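Local coordinates for protein piwi (PDB 6KR6) that binds piRNAs, small guide RNAs derived mainly from transposons, and with them represses transposable elements, at residues W425-P438 / A554-M567. Residues are numbered along the deposited sequence; the frame is centred on the assembly and turned at random.
Sequences WQRHFRDQRMLTTP and AIQLNCKLGYTPWM. With ZN (zinc ion), chain C; nucleotides of chain B.
Pro438 lies on one face of Tyr563, its CD over the ring centre in a CH-pi contact, while CG2 of Thr436 meets the same ring at its edge, an instance of a loop packed on a helix end through its rings, here in the Piwi domain of an argonaute. Trp425 turns an edge to one face of Trp566 in a T-shaped pair, planes at 81° and NE1 of Trp425 3.7 Å from CE2 of Trp566. Phe429 takes CD1 of Ile555 over the centre of one face and, on the other, from its own loop, the carbonyl O of Trp425, nearer the rim.

Helix 546-560 is closed by a Schellman motif with Gly562 at positive phi. On another side it contributes to the argonaute 5'-end pocket through Gln556, whose OE1 binds zinc at 2.0 Å, with a C-terminal carboxylate oxygen of Leu810 and phosphate oxygens of U1 and U3 of chain B, the bound RNA. Through Ile555 and Asn558, loop 425-438 packs on a helix that contributes to gripping the RNA's 5' end.

Beyond the helix the two backbones join: Leu435 N donates to Pro565 O, from above the carbonyl plane, and Thr436 N to Thr564 O, within it. With CG beside its backbone N (chi1 -67°), Tyr563 lays its ring against Pro438; a serine here would probably strip the proline of its CH-pi surface and leave Thr436 CG2 without its neighbour. Trp566 NE1 is hydrogen-bonded to His766 O, which should help fix the indole's rotation, and Thr564 OG1 to Ser606 O.

The thioether of Met434 packs against the amide of Asn558. Asn558 reaches out from the helix with CG anti to its backbone N (chi1 -164°), and its ND2 gives Thr436 O a nearly straight 2.9 Å hydrogen bond, the acceptor lying in the amide plane.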
loop_
_atom_site.group_PDB
_atom_site.type_symbol
_atom_site.label_atom_id
_atom_site.label_comp_id
_atom_site.label_asym_id
_atom_site.label_seq_id
_atom_site.Cartn_x
_atom_site.Cartn_y
_atom_site.Cartn_z
ATOM N N TRP A 425 -23.454 6.440 -9.126
ATOM C CA TRP A 425 -24.467 7.339 -9.663
ATOM C C TRP A 425 -24.285 7.564 -11.160
ATOM O O TRP A 425 -24.695 8.598 -11.694
ATOM C CB TRP A 425 -24.459 8.673 -8.916
ATOM C CG TRP A 425 -23.114 9.331 -8.852
ATOM C CD1 TRP A 425 -22.528 10.095 -9.820
ATOM C CD2 TRP A 425 -22.192 9.297 -7.755
ATOM N NE1 TRP A 425 -21.297 10.533 -9.397
ATOM C CE2 TRP A 425 -21.066 10.058 -8.133
ATOM C CE3 TRP A 425 -22.206 8.695 -6.493
ATOM C CZ2 TRP A 425 -19.968 10.232 -7.295
ATOM C CZ3 TRP A 425 -21.114 8.870 -5.663
ATOM C CH2 TRP A 425 -20.011 9.632 -6.067
ATOM N N GLN A 426 -23.676 6.595 -11.850
ATOM C CA GLN A 426 -23.463 6.727 -13.288
ATOM C C GLN A 426 -24.779 6.767 -14.051
ATOM O O GLN A 426 -24.879 7.435 -15.087
ATOM C CB GLN A 426 -22.587 5.583 -13.798
ATOM N N ARG A 427 -25.801 6.073 -13.552
ATOM C CA ARG A 427 -27.114 6.089 -14.184
ATOM C C ARG A 427 -27.800 7.445 -14.100
ATOM O O ARG A 427 -28.840 7.628 -14.742
ATOM C CB ARG A 427 -28.000 5.019 -13.539
ATOM C CG ARG A 427 -27.579 4.656 -12.123
ATOM C CD ARG A 427 -28.601 5.083 -11.080
ATOM N NE ARG A 427 -27.983 5.273 -9.771
ATOM C CZ ARG A 427 -28.654 5.352 -8.626
ATOM N NH1 ARG A 427 -28.002 5.532 -7.485
ATOM N NH2 ARG A 427 -29.976 5.244 -8.619
ATOM N N HIS A 428 -27.241 8.401 -13.356
ATOM C CA HIS A 428 -27.972 9.616 -13.014
ATOM C C HIS A 428 -27.619 10.834 -13.858
ATOM O O HIS A 428 -28.482 11.700 -14.029
ATOM C CB HIS A 428 -27.779 9.954 -11.532
ATOM C CG HIS A 428 -28.769 9.282 -10.634
ATOM N ND1 HIS A 428 -30.128 9.337 -10.857
ATOM C CD2 HIS A 428 -28.600 8.539 -9.516
ATOM C CE1 HIS A 428 -30.754 8.653 -9.916
ATOM N NE2 HIS A 428 -29.851 8.163 -9.087
ATOM N N PHE A 429 -26.397 10.959 -14.391
ATOM C CA PHE A 429 -26.193 12.122 -15.249
ATOM C C PHE A 429 -26.848 11.969 -16.615
ATOM O O PHE A 429 -26.941 12.959 -17.349
ATOM C CB PHE A 429 -24.711 12.483 -15.450
ATOM C CG PHE A 429 -23.728 11.434 -15.026
ATOM C CD1 PHE A 429 -23.452 10.345 -15.837
ATOM C CD2 PHE A 429 -23.010 11.589 -13.852
ATOM C CE1 PHE A 429 -22.517 9.405 -15.455
ATOM C CE2 PHE A 429 -22.077 10.652 -13.465
ATOM C CZ PHE A 429 -21.827 9.561 -14.268
ATOM N N ARG A 430 -27.299 10.769 -16.975
ATOM C CA ARG A 430 -28.199 10.635 -18.112
ATOM C C ARG A 430 -29.452 11.448 -17.818
ATOM O O ARG A 430 -30.204 11.121 -16.893
ATOM C CB ARG A 430 -28.540 9.167 -18.373
ATOM N N ASP A 431 -29.665 12.519 -18.591
ATOM C CA ASP A 431 -30.716 13.512 -18.336
ATOM C C ASP A 431 -30.450 14.261 -17.026
ATOM O O ASP A 431 -31.296 14.314 -16.131
ATOM C CB ASP A 431 -32.110 12.874 -18.342
ATOM C CG ASP A 431 -32.314 11.933 -19.512
ATOM O OD1 ASP A 431 -31.348 11.714 -20.273
ATOM O OD2 ASP A 431 -33.439 11.411 -19.669
ATOM N N GLN A 432 -29.256 14.843 -16.928
ATOM C CA GLN A 432 -28.852 15.670 -15.796
ATOM C C GLN A 432 -27.674 16.527 -16.236
ATOM O O GLN A 432 -26.861 16.105 -17.063
ATOM C CB GLN A 432 -28.485 14.819 -14.574
ATOM C CG GLN A 432 -28.036 15.613 -13.356
ATOM C CD GLN A 432 -29.054 16.651 -12.925
ATOM O OE1 GLN A 432 -28.833 17.852 -13.075
ATOM N NE2 GLN A 432 -30.176 16.192 -12.383
ATOM N N ARG A 433 -27.592 17.735 -15.682
ATOM C CA ARG A 433 -26.610 18.728 -16.093
ATOM C C ARG A 433 -25.504 18.854 -15.053
ATOM O O ARG A 433 -25.741 18.715 -13.851
ATOM C CB ARG A 433 -27.271 20.092 -16.314
ATOM N N MET A 434 -24.291 19.134 -15.529
ATOM C CA MET A 434 -23.138 19.217 -14.645
ATOM C C MET A 434 -23.198 20.473 -13.777
ATOM O O MET A 434 -23.868 21.459 -14.097
ATOM C CB MET A 434 -21.838 19.191 -15.452
ATOM C CG MET A 434 -21.362 17.787 -15.780
ATOM S SD MET A 434 -19.751 17.721 -16.588
ATOM C CE MET A 434 -20.140 18.425 -18.187
ATOM N N LEU A 435 -22.468 20.423 -12.658
ATOM C CA LEU A 435 -22.518 21.499 -11.672
ATOM C C LEU A 435 -21.945 22.795 -12.231
ATOM O O LEU A 435 -22.627 23.826 -12.268
ATOM C CB LEU A 435 -21.764 21.087 -10.408
ATOM C CG LEU A 435 -21.818 22.104 -9.266
ATOM C CD1 LEU A 435 -23.169 22.047 -8.574
ATOM C CD2 LEU A 435 -20.686 21.889 -8.273
ATOM N N THR A 436 -20.684 22.770 -12.650
ATOM C CA THR A 436 -20.003 23.952 -13.160
ATOM C C THR A 436 -19.622 23.709 -14.612
ATOM O O THR A 436 -18.940 22.725 -14.922
ATOM C CB THR A 436 -18.762 24.283 -12.325
ATOM O OG1 THR A 436 -19.084 24.190 -10.936
ATOM C CG2 THR A 436 -18.284 25.692 -12.623
ATOM N N THR A 437 -20.064 24.600 -15.494
ATOM C CA THR A 437 -19.783 24.523 -16.912
ATOM C C THR A 437 -19.344 25.889 -17.411
ATOM O O THR A 437 -19.948 26.903 -17.046
ATOM C CB THR A 437 -21.019 24.059 -17.699
ATOM O OG1 THR A 437 -21.558 22.879 -17.092
ATOM C CG2 THR A 437 -20.653 23.754 -19.144
ATOM N N PRO A 438 -18.282 25.952 -18.209
ATOM C CA PRO A 438 -17.882 27.241 -18.787
ATOM C C PRO A 438 -19.003 27.818 -19.637
ATOM O O PRO A 438 -19.547 27.144 -20.516
ATOM C CB PRO A 438 -16.651 26.889 -19.633
ATOM C CG PRO A 438 -16.750 25.412 -19.864
ATOM C CD PRO A 438 -17.388 24.861 -18.630
ATOM N N ALA A 554 -16.851 13.445 -21.829
ATOM C CA ALA A 554 -17.259 14.838 -21.683
ATOM C C ALA A 554 -17.069 15.317 -20.250
ATOM O O ALA A 554 -16.674 16.466 -20.020
ATOM C CB ALA A 554 -18.714 15.010 -22.120
ATOM N N ILE A 555 -17.351 14.451 -19.275
ATOM C CA ILE A 555 -17.056 14.787 -17.882
ATOM C C ILE A 555 -15.559 15.020 -17.702
ATOM O O ILE A 555 -15.127 16.001 -17.074
ATOM C CB ILE A 555 -17.575 13.685 -16.941
ATOM C CG1 ILE A 555 -19.092 13.539 -17.071
ATOM C CG2 ILE A 555 -17.198 13.991 -15.500
ATOM C CD1 ILE A 555 -19.653 12.365 -16.298
ATOM N N GLN A 556 -14.742 14.121 -18.261
ATOM C CA GLN A 556 -13.293 14.280 -18.171
ATOM C C GLN A 556 -12.839 15.586 -18.813
ATOM O O GLN A 556 -11.954 16.264 -18.286
ATOM C CB GLN A 556 -12.585 13.087 -18.818
ATOM C CG GLN A 556 -11.065 13.102 -18.651
ATOM C CD GLN A 556 -10.401 11.816 -19.121
ATOM O OE1 GLN A 556 -9.179 11.664 -19.035
ATOM N NE2 GLN A 556 -11.205 10.882 -19.616
ATOM N N LEU A 557 -13.440 15.957 -19.945
ATOM C CA LEU A 557 -13.068 17.192 -20.630
ATOM C C LEU A 557 -13.455 18.417 -19.812
ATOM O O LEU A 557 -12.669 19.369 -19.693
ATOM C CB LEU A 557 -13.727 17.249 -22.009
ATOM C CG LEU A 557 -13.321 16.204 -23.050
ATOM C CD1 LEU A 557 -14.166 16.342 -24.307
ATOM C CD2 LEU A 557 -11.847 16.314 -23.380
ATOM N N ASN A 558 -14.671 18.418 -19.257
ATOM C CA ASN A 558 -15.086 19.492 -18.363
ATOM C C ASN A 558 -14.095 19.658 -17.219
ATOM O O ASN A 558 -13.759 20.784 -16.834
ATOM C CB ASN A 558 -16.491 19.211 -17.821
ATOM C CG ASN A 558 -17.140 20.440 -17.210
ATOM O OD1 ASN A 558 -17.100 21.528 -17.783
ATOM N ND2 ASN A 558 -17.745 20.271 -16.039
ATOM N N CYS A 559 -13.602 18.541 -16.673
ATOM C CA CYS A 559 -12.597 18.629 -15.615
ATOM C C CYS A 559 -11.276 19.178 -16.143
ATOM O O CYS A 559 -10.641 20.016 -15.491
ATOM C CB CYS A 559 -12.384 17.262 -14.972
ATOM S SG CYS A 559 -13.800 16.680 -14.037
ATOM N N LYS A 560 -10.845 18.706 -17.316
ATOM C CA LYS A 560 -9.627 19.219 -17.940
ATOM C C LYS A 560 -9.686 20.727 -18.112
ATOM O O LYS A 560 -8.650 21.402 -18.046
ATOM C CB LYS A 560 -9.404 18.553 -19.301
ATOM C CG LYS A 560 -9.185 17.051 -19.259
ATOM C CD LYS A 560 -7.735 16.690 -19.014
ATOM C CE LYS A 560 -7.568 15.185 -18.926
ATOM N NZ LYS A 560 -8.096 14.481 -20.126
ATOM N N LEU A 561 -10.880 21.273 -18.340
ATOM C CA LEU A 561 -11.033 22.719 -18.431
ATOM C C LEU A 561 -10.986 23.404 -17.073
ATOM O O LEU A 561 -10.833 24.628 -17.018
ATOM C CB LEU A 561 -12.347 23.070 -19.127
ATOM C CG LEU A 561 -12.518 22.563 -20.557
ATOM C CD1 LEU A 561 -13.602 23.366 -21.241
ATOM C CD2 LEU A 561 -11.211 22.643 -21.333
ATOM N N GLY A 562 -11.118 22.653 -15.983
ATOM C CA GLY A 562 -11.054 23.240 -14.659
ATOM C C GLY A 562 -12.408 23.616 -14.098
ATOM O O GLY A 562 -12.545 24.636 -13.415
ATOM N N TYR A 563 -13.418 22.801 -14.377
ATOM C CA TYR A 563 -14.771 23.024 -13.894
ATOM C C TYR A 563 -15.259 21.785 -13.154
ATOM O O TYR A 563 -14.652 20.714 -13.218
ATOM C CB TYR A 563 -15.709 23.398 -15.050
ATOM C CG TYR A 563 -15.376 24.746 -15.656
ATOM C CD1 TYR A 563 -14.377 24.874 -16.613
ATOM C CD2 TYR A 563 -16.047 25.895 -15.256
ATOM C CE1 TYR A 563 -14.063 26.103 -17.159
ATOM C CE2 TYR A 563 -15.741 27.128 -15.797
ATOM C CZ TYR A 563 -14.749 27.226 -16.747
ATOM O OH TYR A 563 -14.442 28.453 -17.289
ATOM N N THR A 564 -16.375 21.947 -12.446
ATOM C CA THR A 564 -16.808 20.974 -11.452
ATOM C C THR A 564 -18.023 20.203 -11.947
ATOM O O THR A 564 -19.078 20.811 -12.179
ATOM C CB THR A 564 -17.124 21.684 -10.139
ATOM O OG1 THR A 564 -16.048 22.571 -9.807
ATOM C CG2 THR A 564 -17.292 20.684 -9.023
ATOM N N PRO A 565 -17.928 18.882 -12.124
ATOM C CA PRO A 565 -19.115 18.127 -12.564
ATOM C C PRO A 565 -20.156 17.949 -11.475
ATOM O O PRO A 565 -21.358 18.014 -11.763
ATOM C CB PRO A 565 -18.528 16.779 -13.012
ATOM C CG PRO A 565 -17.077 17.033 -13.213
ATOM C CD PRO A 565 -16.704 18.074 -12.209
ATOM N N TRP A 566 -19.739 17.706 -10.235
ATOM C CA TRP A 566 -20.675 17.537 -9.133
ATOM C C TRP A 566 -19.981 17.914 -7.829
ATOM O O TRP A 566 -18.788 18.230 -7.805
ATOM C CB TRP A 566 -21.235 16.109 -9.096
ATOM C CG TRP A 566 -20.223 15.026 -8.816
ATOM C CD1 TRP A 566 -19.689 14.694 -7.604
ATOM C CD2 TRP A 566 -19.652 14.116 -9.765
ATOM N NE1 TRP A 566 -18.814 13.646 -7.741
ATOM C CE2 TRP A 566 -18.773 13.272 -9.058
ATOM C CE3 TRP A 566 -19.792 13.937 -11.145
ATOM C CZ2 TRP A 566 -18.038 12.268 -9.681
ATOM C CZ3 TRP A 566 -19.062 12.939 -11.762
ATOM C CH2 TRP A 566 -18.197 12.118 -11.030
ATOM N N MET A 567 -20.740 17.872 -6.736
ATOM C CA MET A 567 -20.241 18.296 -5.435
ATOM C C MET A 567 -21.014 17.561 -4.347
ATOM O O MET A 567 -22.118 17.058 -4.572
ATOM C CB MET A 567 -20.349 19.824 -5.280
ATOM C CG MET A 567 -19.936 20.422 -3.927
ATOM S SD MET A 567 -18.305 19.953 -3.311
ATOM C CE MET A 567 -17.279 20.220 -4.748
HETATM ZN ZN ZN C . -7.594 10.402 -18.807
ATOM O OP3 U B 1 -7.465 11.054 -21.019
ATOM P P U B 1 -6.009 10.831 -21.136
ATOM O OP1 U B 1 -5.401 12.056 -21.710
ATOM O OP2 U B 1 -5.533 10.352 -19.816
ATOM O "O5'" U B 1 -5.768 9.657 -22.184
ATOM C "C5'" U B 1 -6.110 8.310 -21.871
ATOM C "C4'" U B 1 -6.146 7.446 -23.106
ATOM O "O4'" U B 1 -4.787 7.115 -23.504
ATOM C "C3'" U B 1 -6.885 6.116 -22.957
ATOM O "O3'" U B 1 -7.581 5.822 -24.166
ATOM C "C2'" U B 1 -5.752 5.112 -22.761
ATOM O "O2'" U B 1 -6.066 3.791 -23.150
ATOM C "C1'" U B 1 -4.655 5.713 -23.635
ATOM N N1 U B 1 -3.295 5.328 -23.226
ATOM C C2 U B 1 -2.376 5.069 -24.224
ATOM O O2 U B 1 -2.643 5.169 -25.409
ATOM N N3 U B 1 -1.126 4.704 -23.784
ATOM C C4 U B 1 -0.713 4.563 -22.476
ATOM O O4 U B 1 0.449 4.224 -22.240
ATOM C C5 U B 1 -1.726 4.838 -21.502
ATOM C C6 U B 1 -2.952 5.198 -21.902
ATOM P P A B 2 -8.986 5.046 -24.119
ATOM O OP1 A B 2 -8.738 3.728 -23.479
ATOM O OP2 A B 2 -9.613 5.116 -25.463
ATOM O "O5'" A B 2 -9.879 5.900 -23.116
ATOM C "C5'" A B 2 -10.134 7.282 -23.326
ATOM C "C4'" A B 2 -11.172 7.773 -22.352
ATOM O "O4'" A B 2 -12.466 7.266 -22.762
ATOM C "C3'" A B 2 -10.991 7.277 -20.921
ATOM O "O3'" A B 2 -10.156 8.132 -20.156
ATOM C "C2'" A B 2 -12.416 7.199 -20.388
ATOM O "O2'" A B 2 -12.853 8.473 -19.944
ATOM C "C1'" A B 2 -13.202 6.833 -21.644
ATOM N N9 A B 2 -13.432 5.383 -21.796
ATOM C C8 A B 2 -12.919 4.582 -22.786
ATOM N N7 A B 2 -13.299 3.332 -22.707
ATOM C C5 A B 2 -14.130 3.309 -21.597
ATOM C C6 A B 2 -14.853 2.272 -20.983
ATOM N N6 A B 2 -14.852 1.011 -21.420
ATOM N N1 A B 2 -15.584 2.579 -19.890
ATOM C C2 A B 2 -15.584 3.844 -19.453
ATOM N N3 A B 2 -14.946 4.906 -19.943
ATOM C C4 A B 2 -14.229 4.568 -21.028
ATOM P P U B 3 -9.034 7.525 -19.182
ATOM O OP1 U B 3 -8.412 8.659 -18.450
ATOM O OP2 U B 3 -8.188 6.598 -19.975
ATOM O "O5'" U B 3 -9.860 6.664 -18.126
ATOM C "C5'" U B 3 -10.690 7.296 -17.163
ATOM C "C4'" U B 3 -11.427 6.282 -16.321
ATOM O "O4'" U B 3 -12.251 5.444 -17.166
ATOM C "C3'" U B 3 -10.561 5.299 -15.549
ATOM O "O3'" U B 3 -10.094 5.856 -14.332
ATOM C "C2'" U B 3 -11.493 4.105 -15.342
ATOM O "O2'" U B 3 -12.301 4.288 -14.190
ATOM C "C1'" U B 3 -12.392 4.168 -16.584
ATOM N N1 U B 3 -12.086 3.125 -17.593
ATOM C C2 U B 3 -12.730 1.909 -17.443
ATOM O O2 U B 3 -13.502 1.681 -16.528
ATOM N N3 U B 3 -12.436 0.968 -18.399
ATOM C C4 U B 3 -11.584 1.119 -19.473
ATOM O O4 U B 3 -11.423 0.175 -20.249
ATOM C C5 U B 3 -10.961 2.405 -19.565
ATOM C C6 U B 3 -11.228 3.343 -18.646
#